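PDB 4ONZ: putative glycoside hydrolase from Bacteroides ovatus, which has no established function but is a putative glycoside hydrolase that probably adopts the five-bladed beta-propeller fold of its clan. Local coordinates for residues L19-P30 with Y338-V349; N11-R20 with D298-A309. All blocks are in the same frame, centred on the assembly; numbering follows the deposited sequence.

Contact 1. Residues L19-P30 with Y338-V349; sequences LRPEGVNPVISP and YGCADSQVAVAV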
loop_
_atom_site.group_PDB
_atom_site.type_symbol
_atom_site.label_atom_id
_atom_site.label_comp_id
_atom_site.label_asym_id
_atom_site.label_seq_id
_atom_site.Cartn_x
_atom_site.Cartn_y
_atom_site.Cartn_z
ATOM N N LEU A 19 5.992 5.947 16.461
ATOM C CA LEU A 19 5.511 5.485 17.761
ATOM C C LEU A 19 3.992 5.320 17.753
ATOM O O LEU A 19 3.270 6.163 17.204
ATOM C CB LEU A 19 5.921 6.478 18.854
ATOM C CG LEU A 19 7.418 6.793 18.936
ATOM C CD1 LEU A 19 7.677 7.842 20.014
ATOM C CD2 LEU A 19 8.235 5.533 19.200
ATOM N N ARG A 20 3.519 4.235 18.367
ATOM C CA ARG A 20 2.090 3.962 18.475
ATOM C C ARG A 20 1.519 4.874 19.571
ATOM O O ARG A 20 1.997 4.808 20.703
ATOM C CB ARG A 20 1.867 2.498 18.866
ATOM C CG ARG A 20 2.441 1.463 17.891
ATOM C CD ARG A 20 2.626 0.118 18.583
ATOM N NE ARG A 20 3.115 -0.948 17.704
ATOM C CZ ARG A 20 4.396 -1.170 17.406
ATOM N NH1 ARG A 20 5.363 -0.377 17.866
ATOM N NH2 ARG A 20 4.715 -2.175 16.608
ATOM N N PRO A 21 0.525 5.736 19.248
ATOM C CA PRO A 21 -0.032 6.577 20.319
ATOM C C PRO A 21 -0.760 5.693 21.327
ATOM O O PRO A 21 -1.585 4.863 20.930
ATOM C CB PRO A 21 -0.997 7.523 19.593
ATOM C CG PRO A 21 -0.720 7.363 18.136
ATOM C CD PRO A 21 -0.130 5.996 17.954
ATOM N N GLU A 22 -0.459 5.857 22.612
ATOM C CA GLU A 22 -1.053 5.000 23.637
ATOM C C GLU A 22 -2.588 4.998 23.621
ATOM O O GLU A 22 -3.230 6.042 23.529
ATOM C CB GLU A 22 -0.543 5.357 25.040
ATOM C CG GLU A 22 -0.857 4.276 26.070
ATOM C CD GLU A 22 -0.279 4.553 27.445
ATOM O OE1 GLU A 22 -0.326 5.710 27.901
ATOM O OE2 GLU A 22 0.202 3.596 28.083
ATOM N N GLY A 23 -3.148 3.790 23.686
ATOM C CA GLY A 23 -4.582 3.558 23.759
ATOM C C GLY A 23 -5.484 3.865 22.591
ATOM O O GLY A 23 -6.689 3.696 22.718
ATOM N N VAL A 24 -4.942 4.304 21.459
ATOM C CA VAL A 24 -5.799 4.681 20.326
ATOM C C VAL A 24 -6.041 3.555 19.326
ATOM O O VAL A 24 -7.002 3.609 18.557
ATOM C CB VAL A 24 -5.245 5.895 19.539
ATOM C CG1 VAL A 24 -4.902 7.031 20.489
ATOM C CG2 VAL A 24 -4.027 5.519 18.697
ATOM N N ASN A 25 -5.177 2.543 19.326
ATOM C CA ASN A 25 -5.283 1.473 18.340
ATOM C C ASN A 25 -6.076 0.252 18.779
ATOM O O ASN A 25 -6.013 -0.137 19.944
ATOM C CB ASN A 25 -3.891 1.033 17.900
ATOM C CG ASN A 25 -3.251 2.013 16.953
ATOM O OD1 ASN A 25 -3.858 2.414 15.961
ATOM N ND2 ASN A 25 -2.004 2.376 17.228
ATOM N N PRO A 26 -6.783 -0.393 17.830
ATOM C CA PRO A 26 -6.891 -0.072 16.398
ATOM C C PRO A 26 -7.827 1.105 16.112
ATOM O O PRO A 26 -8.771 1.344 16.872
ATOM C CB PRO A 26 -7.466 -1.359 15.794
ATOM C CG PRO A 26 -8.233 -1.980 16.908
ATOM C CD PRO A 26 -7.492 -1.640 18.170
ATOM N N VAL A 27 -7.566 1.829 15.027
ATOM C CA VAL A 27 -8.389 2.985 14.649
ATOM C C VAL A 27 -9.581 2.629 13.737
ATOM O O VAL A 27 -10.534 3.395 13.661
ATOM C CB VAL A 27 -7.547 4.139 14.040
ATOM C CG1 VAL A 27 -6.604 4.713 15.091
ATOM C CG2 VAL A 27 -6.771 3.706 12.809
ATOM N N ILE A 28 -9.522 1.489 13.044
ATOM C CA ILE A 28 -10.625 1.013 12.197
ATOM C C ILE A 28 -10.787 -0.490 12.420
ATOM O O ILE A 28 -9.845 -1.253 12.233
ATOM C CB ILE A 28 -10.398 1.266 10.682
ATOM C CG1 ILE A 28 -10.104 2.743 10.398
ATOM C CG2 ILE A 28 -11.615 0.821 9.872
ATOM C CD1 ILE A 28 -9.767 3.035 8.951
ATOM N N SER A 29 -11.992 -0.893 12.813
ATOM C CA SER A 29 -12.325 -2.290 13.088
ATOM C C SER A 29 -13.589 -2.684 12.318
ATOM O O SER A 29 -14.361 -1.815 11.914
ATOM C CB SER A 29 -12.555 -2.482 14.589
ATOM O OG SER A 29 -11.363 -2.232 15.321
ATOM N N PRO A 30 -13.796 -3.995 12.110
ATOM C CA PRO A 30 -14.975 -4.446 11.371
ATOM C C PRO A 30 -16.303 -4.125 12.059
ATOM O O PRO A 30 -16.357 -3.973 13.290
ATOM C CB PRO A 30 -14.761 -5.969 11.216
ATOM C CG PRO A 30 -13.624 -6.322 12.112
ATOM C CD PRO A 30 -12.817 -5.079 12.309
ATOM N N TYR A 338 -1.314 0.979 8.932
ATOM C CA TYR A 338 -0.998 -0.415 8.661
ATOM C C TYR A 338 -2.079 -1.360 9.092
ATOM O O TYR A 338 -2.894 -1.033 9.967
ATOM C CB TYR A 338 0.308 -0.785 9.366
ATOM C CG TYR A 338 0.348 -0.647 10.895
ATOM C CD1 TYR A 338 0.564 0.597 11.520
ATOM C CD2 TYR A 338 0.282 -1.770 11.707
ATOM C CE1 TYR A 338 0.640 0.698 12.912
ATOM C CE2 TYR A 338 0.356 -1.675 13.087
ATOM C CZ TYR A 338 0.538 -0.450 13.689
ATOM O OH TYR A 338 0.612 -0.407 15.069
ATOM N N GLY A 339 -2.096 -2.516 8.433
ATOM C CA GLY A 339 -2.984 -3.587 8.782
ATOM C C GLY A 339 -2.321 -4.272 9.959
ATOM O O GLY A 339 -1.103 -4.517 9.943
ATOM N N CYS A 340 -3.104 -4.534 10.996
ATOM C CA CYS A 340 -2.599 -5.211 12.175
ATOM C C CYS A 340 -3.391 -6.503 12.353
ATOM O O CYS A 340 -4.627 -6.511 12.282
ATOM C CB CYS A 340 -2.636 -4.279 13.410
ATOM S SG CYS A 340 -4.250 -3.649 13.887
ATOM N N ALA A 341 -2.663 -7.612 12.496
ATOM C CA ALA A 341 -3.256 -8.935 12.688
ATOM C C ALA A 341 -4.135 -9.391 11.524
ATOM O O ALA A 341 -5.050 -10.196 11.718
ATOM C CB ALA A 341 -4.046 -8.960 13.997
ATOM N N ASP A 342 -3.856 -8.895 10.318
ATOM C CA ASP A 342 -4.674 -9.202 9.141
ATOM C C ASP A 342 -6.154 -8.907 9.354
ATOM O O ASP A 342 -6.995 -9.521 8.697
ATOM C CB ASP A 342 -4.523 -10.682 8.725
ATOM C CG ASP A 342 -3.567 -10.891 7.568
ATOM O OD1 ASP A 342 -3.232 -9.929 6.846
ATOM O OD2 ASP A 342 -3.183 -12.055 7.357
ATOM N N SER A 343 -6.489 -7.960 10.234
ATOM C CA SER A 343 -7.893 -7.723 10.530
ATOM C C SER A 343 -8.320 -6.301 10.859
ATOM O O SER A 343 -9.482 -5.971 10.671
ATOM C CB SER A 343 -8.331 -8.630 11.678
ATOM O OG SER A 343 -7.614 -8.322 12.849
ATOM N N GLN A 344 -7.411 -5.469 11.351
ATOM C CA GLN A 344 -7.766 -4.098 11.724
ATOM C C GLN A 344 -6.788 -3.073 11.148
ATOM O O GLN A 344 -5.789 -3.444 10.536
ATOM C CB GLN A 344 -7.822 -4.012 13.250
ATOM C CG GLN A 344 -8.940 -4.852 13.857
ATOM C CD GLN A 344 -8.689 -5.193 15.313
ATOM O OE1 GLN A 344 -7.564 -5.532 15.699
ATOM N NE2 GLN A 344 -9.736 -5.122 16.129
ATOM N N VAL A 345 -7.101 -1.785 11.303
ATOM C CA VAL A 345 -6.182 -0.727 10.875
ATOM C C VAL A 345 -5.637 -0.024 12.107
ATOM O O VAL A 345 -6.384 0.293 13.043
ATOM C CB VAL A 345 -6.835 0.317 9.955
ATOM C CG1 VAL A 345 -5.864 1.461 9.647
ATOM C CG2 VAL A 345 -7.320 -0.321 8.657
ATOM N N ALA A 346 -4.325 0.192 12.110
ATOM C CA ALA A 346 -3.654 0.892 13.196
ATOM C C ALA A 346 -2.792 2.019 12.649
ATOM O O ALA A 346 -2.494 2.077 11.445
ATOM C CB ALA A 346 -2.819 -0.066 14.030
ATOM N N VAL A 347 -2.384 2.905 13.552
ATOM C CA VAL A 347 -1.584 4.063 13.188
ATOM C C VAL A 347 -0.371 4.214 14.105
ATOM O O VAL A 347 -0.426 3.865 15.295
ATOM C CB VAL A 347 -2.443 5.361 13.231
ATOM C CG1 VAL A 347 -2.867 5.700 14.656
ATOM C CG2 VAL A 347 -1.697 6.537 12.622
ATOM N N ALA A 348 0.725 4.711 13.532
ATOM C CA ALA A 348 1.949 5.045 14.278
ATOM C C ALA A 348 2.422 6.373 13.704
ATOM O O ALA A 348 2.203 6.664 12.520
ATOM C CB ALA A 348 3.015 3.964 14.153
ATOM N N VAL A 349 3.072 7.175 14.532
ATOM C CA VAL A 349 3.391 8.560 14.173
ATOM C C VAL A 349 4.859 8.913 14.383
ATOM O O VAL A 349 5.458 8.503 15.369
ATOM C CB VAL A 349 2.530 9.507 15.043
ATOM C CG1 VAL A 349 2.708 10.963 14.621
ATOM C CG2 VAL A 349 1.062 9.090 14.974
#
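Leu-19 and Val-349 form an antiparallel hydrogen-bonded pair, Leu-19 N giving to Val-349 O at 2.8 Å and Val-349 N to Leu-19 O. Further on, Val-27 and Ile-28 both face Val-345 in a classic beta bulge. Val-345 O takes Val-27 N at 2.8 Å and, weakly, Ile-28 N, while Val-345 N returns a bond of 2.9 Å to Ile-28 O. Between these bridges a side chain stands in for the backbone: Asn-25 OD1 accepts from Val-347 N at 2.9 Å, and ND2 gives to Val-347 O at 2.9 Å, on a lone pair. The two bonds fix the rotation of the amide, whose OD1 also lies 3.3 Å from Ala-346 CB. The Pro-26 ring packs against the amide of Gln-344, CG to CD 3.6 Å.

Apolar contacts flank this ladder. Ile-28 and Val-345 run side by side, CB to CB 3.8 Å. A chi1 of 67° sets Val-347 CG1 between its backbone N and carbonyl carbon, where it meets Val-27 CG1 at about a right angle.

Segment 19-30 thereby borders strand 344-350, outermost in the antiparallel sheet with 322-330 and 333-340; Phe-311 touches Asn-25 and Ala-346, and Tyr-67 of strand 62-70 touches Ile-28 and Val-345.

Contact 2. Residues N11-R20 with D298-A309; sequences NNWVIGPFLR and DRLDKPFFAPEA
Arg-20 lays its guanidinium flat on the ring of Phe-305, a cation-pi stack that joins the N-terminal tail of what is probably a five-bladed beta-propeller to the loop following strand 296-299. From CB, which points toward that loop, the chain leaves with CG anti to the carbonyl carbon (chi1 -59°), and its extended run to NE carries the guanidinium to the ring. CD passes 4.3 Å from Ala-309 CB. NE forms a salt bridge with Glu-312 beyond the two segments. CZ sits 3.5 Å from Phe-305 CZ, the planes only 12° apart, and NH1 lies near CE1 of the same ring. At the tip, NH2 gives a 3.0 Å hydrogen bond to water 2, which also accepts from Ala-306 N; Ala-306 O is 2.7 Å from NH2, near the guanidinium plane. Glu-308 CB lies over the opposite face, toward its rim.

Toward the chain start, water 1 bridges Phe-18 N and Phe-304 O, and Phe-18 CD1 touches Phe-304 CE2 at 3.8 Å. Val-14 and Leu-300 meet tip to tip, CG2 to CD2 3.7 Å. Trp-13 slides past Leu-300 in the opposite direction, and Val-14 CG2 lies over the centre of its indole. Asp-298 OD1 accepts from Arg-299 N, while OD2 takes Trp-13 NE1 at 2.9 Å, a bent bond (139°) that arrives from above the carboxylate plane.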
loop_
_atom_site.group_PDB
_atom_site.type_symbol
_atom_site.label_atom_id
_atom_site.label_comp_id
_atom_site.label_asym_id
_atom_site.label_seq_id
_atom_site.Cartn_x
_atom_site.Cartn_y
_atom_site.Cartn_z
ATOM N N ASN A 11 22.586 4.780 10.031
ATOM C CA ASN A 11 21.126 4.854 9.706
ATOM C C ASN A 11 20.528 6.255 9.890
ATOM O O ASN A 11 19.453 6.417 10.471
ATOM C CB ASN A 11 20.336 3.813 10.519
ATOM C CG ASN A 11 20.561 2.388 10.031
ATOM O OD1 ASN A 11 21.058 2.164 8.923
ATOM N ND2 ASN A 11 20.179 1.415 10.854
ATOM N N ASN A 12 21.233 7.262 9.378
ATOM C CA ASN A 12 20.760 8.648 9.420
ATOM C C ASN A 12 19.656 8.905 8.377
ATOM O O ASN A 12 18.923 9.890 8.477
ATOM C CB ASN A 12 21.922 9.632 9.207
ATOM C CG ASN A 12 22.560 9.516 7.821
ATOM O OD1 ASN A 12 22.572 8.445 7.209
ATOM N ND2 ASN A 12 23.108 10.624 7.329
ATOM N N TRP A 13 19.550 8.010 7.391
ATOM C CA TRP A 13 18.572 8.117 6.305
ATOM C C TRP A 13 17.212 7.473 6.609
ATOM O O TRP A 13 16.242 7.688 5.877
ATOM C CB TRP A 13 19.143 7.465 5.036
ATOM C CG TRP A 13 19.437 5.989 5.174
ATOM C CD1 TRP A 13 20.626 5.416 5.525
ATOM C CD2 TRP A 13 18.519 4.907 4.965
ATOM N NE1 TRP A 13 20.505 4.045 5.547
ATOM C CE2 TRP A 13 19.223 3.707 5.203
ATOM C CE3 TRP A 13 17.172 4.836 4.591
ATOM C CZ2 TRP A 13 18.624 2.452 5.082
ATOM C CZ3 TRP A 13 16.579 3.587 4.474
ATOM C CH2 TRP A 13 17.304 2.415 4.719
ATOM N N VAL A 14 17.142 6.690 7.679
ATOM C CA VAL A 14 15.933 5.949 8.024
ATOM C C VAL A 14 14.808 6.878 8.474
ATOM O O VAL A 14 15.033 7.801 9.238
ATOM C CB VAL A 14 16.237 4.901 9.120
ATOM C CG1 VAL A 14 14.984 4.146 9.523
ATOM C CG2 VAL A 14 17.299 3.926 8.634
ATOM N N ILE A 15 13.602 6.643 7.971
ATOM C CA ILE A 15 12.458 7.455 8.362
ATOM C C ILE A 15 11.888 6.850 9.638
ATOM O O ILE A 15 11.598 5.648 9.702
ATOM C CB ILE A 15 11.390 7.539 7.262
ATOM C CG1 ILE A 15 12.001 8.094 5.974
ATOM C CG2 ILE A 15 10.235 8.421 7.723
ATOM C CD1 ILE A 15 11.064 8.134 4.797
ATOM N N GLY A 16 11.747 7.691 10.658
ATOM C CA GLY A 16 11.247 7.263 11.953
ATOM C C GLY A 16 11.939 8.006 13.089
ATOM O O GLY A 16 12.657 8.968 12.846
ATOM N N PRO A 17 11.731 7.559 14.336
ATOM C CA PRO A 17 10.914 6.401 14.694
ATOM C C PRO A 17 9.414 6.690 14.654
ATOM O O PRO A 17 8.995 7.833 14.879
ATOM C CB PRO A 17 11.356 6.105 16.133
ATOM C CG PRO A 17 11.726 7.433 16.688
ATOM C CD PRO A 17 12.204 8.283 15.532
ATOM N N PHE A 18 8.624 5.660 14.347
ATOM C CA PHE A 18 7.175 5.754 14.351
ATOM C C PHE A 18 6.687 5.150 15.658
ATOM O O PHE A 18 6.943 3.975 15.936
ATOM C CB PHE A 18 6.568 5.019 13.160
ATOM C CG PHE A 18 6.827 5.682 11.847
ATOM C CD1 PHE A 18 7.989 5.418 11.132
ATOM C CD2 PHE A 18 5.912 6.575 11.324
ATOM C CE1 PHE A 18 8.228 6.028 9.909
ATOM C CE2 PHE A 18 6.145 7.189 10.107
ATOM C CZ PHE A 18 7.308 6.920 9.402
ATOM N N LEU A 19 5.992 5.947 16.461
ATOM C CA LEU A 19 5.511 5.485 17.761
ATOM C C LEU A 19 3.992 5.320 17.753
ATOM O O LEU A 19 3.270 6.163 17.204
ATOM C CB LEU A 19 5.921 6.478 18.854
ATOM C CG LEU A 19 7.418 6.793 18.936
ATOM C CD1 LEU A 19 7.677 7.842 20.014
ATOM C CD2 LEU A 19 8.235 5.533 19.200
ATOM N N ARG A 20 3.519 4.235 18.367
ATOM C CA ARG A 20 2.090 3.962 18.475
ATOM C C ARG A 20 1.519 4.874 19.571
ATOM O O ARG A 20 1.997 4.808 20.703
ATOM C CB ARG A 20 1.867 2.498 18.866
ATOM C CG ARG A 20 2.441 1.463 17.891
ATOM C CD ARG A 20 2.626 0.118 18.583
ATOM N NE ARG A 20 3.115 -0.948 17.704
ATOM C CZ ARG A 20 4.396 -1.170 17.406
ATOM N NH1 ARG A 20 5.363 -0.377 17.866
ATOM N NH2 ARG A 20 4.715 -2.175 16.608
ATOM N N ASP A 298 21.270 1.523 0.288
ATOM C CA ASP A 298 21.278 0.891 1.601
ATOM C C ASP A 298 19.957 0.167 1.841
ATOM O O ASP A 298 18.958 0.455 1.185
ATOM C CB ASP A 298 21.531 1.943 2.689
ATOM C CG ASP A 298 22.150 1.357 3.964
ATOM O OD1 ASP A 298 22.240 0.111 4.116
ATOM O OD2 ASP A 298 22.563 2.161 4.824
ATOM N N ARG A 299 19.966 -0.752 2.805
ATOM C CA ARG A 299 18.807 -1.581 3.126
ATOM C C ARG A 299 18.913 -1.993 4.594
ATOM O O ARG A 299 20.000 -2.366 5.062
ATOM C CB ARG A 299 18.831 -2.809 2.208
ATOM C CG ARG A 299 17.643 -3.753 2.270
ATOM C CD ARG A 299 17.883 -4.861 1.267
ATOM N NE ARG A 299 16.875 -5.911 1.268
ATOM C CZ ARG A 299 16.919 -6.976 0.470
ATOM N NH1 ARG A 299 17.931 -7.139 -0.375
ATOM N NH2 ARG A 299 15.965 -7.890 0.519
ATOM N N LEU A 300 17.818 -1.880 5.341
ATOM C CA LEU A 300 17.832 -2.278 6.751
ATOM C C LEU A 300 17.962 -3.787 6.904
ATOM O O LEU A 300 17.280 -4.548 6.216
ATOM C CB LEU A 300 16.569 -1.813 7.472
ATOM C CG LEU A 300 16.417 -0.295 7.564
ATOM C CD1 LEU A 300 15.125 0.067 8.258
ATOM C CD2 LEU A 300 17.597 0.294 8.302
ATOM N N ASP A 301 18.861 -4.205 7.790
ATOM C CA ASP A 301 19.050 -5.615 8.101
ATOM C C ASP A 301 17.924 -6.126 8.981
ATOM O O ASP A 301 17.525 -7.276 8.864
ATOM C CB ASP A 301 20.371 -5.843 8.843
ATOM C CG ASP A 301 21.568 -5.773 7.935
ATOM O OD1 ASP A 301 21.410 -5.996 6.723
ATOM O OD2 ASP A 301 22.676 -5.527 8.443
ATOM N N LYS A 302 17.466 -5.267 9.886
ATOM C CA LYS A 302 16.405 -5.573 10.830
ATOM C C LYS A 302 15.225 -4.670 10.535
ATOM O O LYS A 302 15.413 -3.532 10.086
ATOM C CB LYS A 302 16.887 -5.301 12.262
ATOM C CG LYS A 302 18.053 -6.165 12.725
ATOM C CD LYS A 302 17.649 -7.616 12.882
ATOM C CE LYS A 302 18.774 -8.459 13.470
ATOM N NZ LYS A 302 18.293 -9.834 13.797
ATOM N N PRO A 303 14.003 -5.151 10.806
ATOM C CA PRO A 303 12.857 -4.304 10.521
ATOM C C PRO A 303 12.811 -3.081 11.442
ATOM O O PRO A 303 13.315 -3.132 12.563
ATOM C CB PRO A 303 11.656 -5.239 10.746
ATOM C CG PRO A 303 12.139 -6.309 11.657
ATOM C CD PRO A 303 13.630 -6.407 11.486
ATOM N N PHE A 304 12.273 -1.973 10.945
ATOM C CA PHE A 304 12.154 -0.765 11.759
ATOM C C PHE A 304 10.813 -0.765 12.492
ATOM O O PHE A 304 10.604 0.012 13.418
ATOM C CB PHE A 304 12.301 0.497 10.901
ATOM C CG PHE A 304 11.081 0.835 10.083
ATOM C CD1 PHE A 304 10.884 0.277 8.833
ATOM C CD2 PHE A 304 10.145 1.739 10.558
ATOM C CE1 PHE A 304 9.766 0.603 8.082
ATOM C CE2 PHE A 304 9.023 2.056 9.819
ATOM C CZ PHE A 304 8.836 1.498 8.577
ATOM N N PHE A 305 9.900 -1.632 12.070
ATOM C CA PHE A 305 8.577 -1.701 12.686
ATOM C C PHE A 305 8.117 -3.157 12.666
ATOM O O PHE A 305 8.078 -3.778 11.610
ATOM C CB PHE A 305 7.604 -0.788 11.931
ATOM C CG PHE A 305 6.382 -0.415 12.724
ATOM C CD1 PHE A 305 6.424 0.645 13.628
ATOM C CD2 PHE A 305 5.199 -1.106 12.569
ATOM C CE1 PHE A 305 5.305 1.000 14.372
ATOM C CE2 PHE A 305 4.070 -0.760 13.308
ATOM C CZ PHE A 305 4.126 0.294 14.210
ATOM N N ALA A 306 7.808 -3.705 13.837
ATOM C CA ALA A 306 7.433 -5.115 13.953
ATOM C C ALA A 306 6.292 -5.304 14.952
ATOM O O ALA A 306 5.977 -4.391 15.702
ATOM C CB ALA A 306 8.645 -5.923 14.365
ATOM N N PRO A 307 5.642 -6.483 14.945
ATOM C CA PRO A 307 4.557 -6.692 15.903
ATOM C C PRO A 307 5.076 -6.654 17.339
ATOM O O PRO A 307 6.049 -7.330 17.656
ATOM C CB PRO A 307 4.024 -8.086 15.550
ATOM C CG PRO A 307 4.538 -8.370 14.192
ATOM C CD PRO A 307 5.836 -7.650 14.071
ATOM N N GLU A 308 4.444 -5.839 18.176
ATOM C CA GLU A 308 4.845 -5.689 19.580
ATOM C C GLU A 308 3.654 -5.552 20.523
ATOM O O GLU A 308 3.706 -6.029 21.650
ATOM C CB GLU A 308 5.754 -4.467 19.757
ATOM C CG GLU A 308 7.124 -4.578 19.103
ATOM C CD GLU A 308 7.999 -5.656 19.723
ATOM O OE1 GLU A 308 7.566 -6.307 20.696
ATOM O OE2 GLU A 308 9.130 -5.850 19.232
ATOM N N ALA A 309 2.586 -4.900 20.068
ATOM C CA ALA A 309 1.401 -4.658 20.911
ATOM C C ALA A 309 0.279 -5.704 20.795
ATOM O O ALA A 309 0.157 -6.382 19.768
ATOM C CB ALA A 309 0.861 -3.266 20.629
HETATM O O HOH W 1 10.144 3.142 13.846
HETATM O O HOH W 2 7.703 -1.832 16.333
#

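In the fold
Contacts 1 and 2 have centres about 17 Å apart and share Leu-19 and Arg-20, where one N-terminal stretch passes between them. Along the chain 11-20 and 19-30 come first, then 298-309, then 338-349. Contact 2 begins on the last strand, 296-299, of the nine-stranded sheet; contact 1 lies on the sheet of strands 322-330, 333-340 and 344-350. The two touch directly, Phe-305 meeting Tyr-338 edge-to-face and Phe-18 packing on Ala-348. The tail thus brings the chain start against a strand near its end. In contact 1, Ile-28 packs on strand 62-70 and Val-345 on 50-59 and 62-70, so first and last sheets meet there, consistent with closure of a beta-propeller ring.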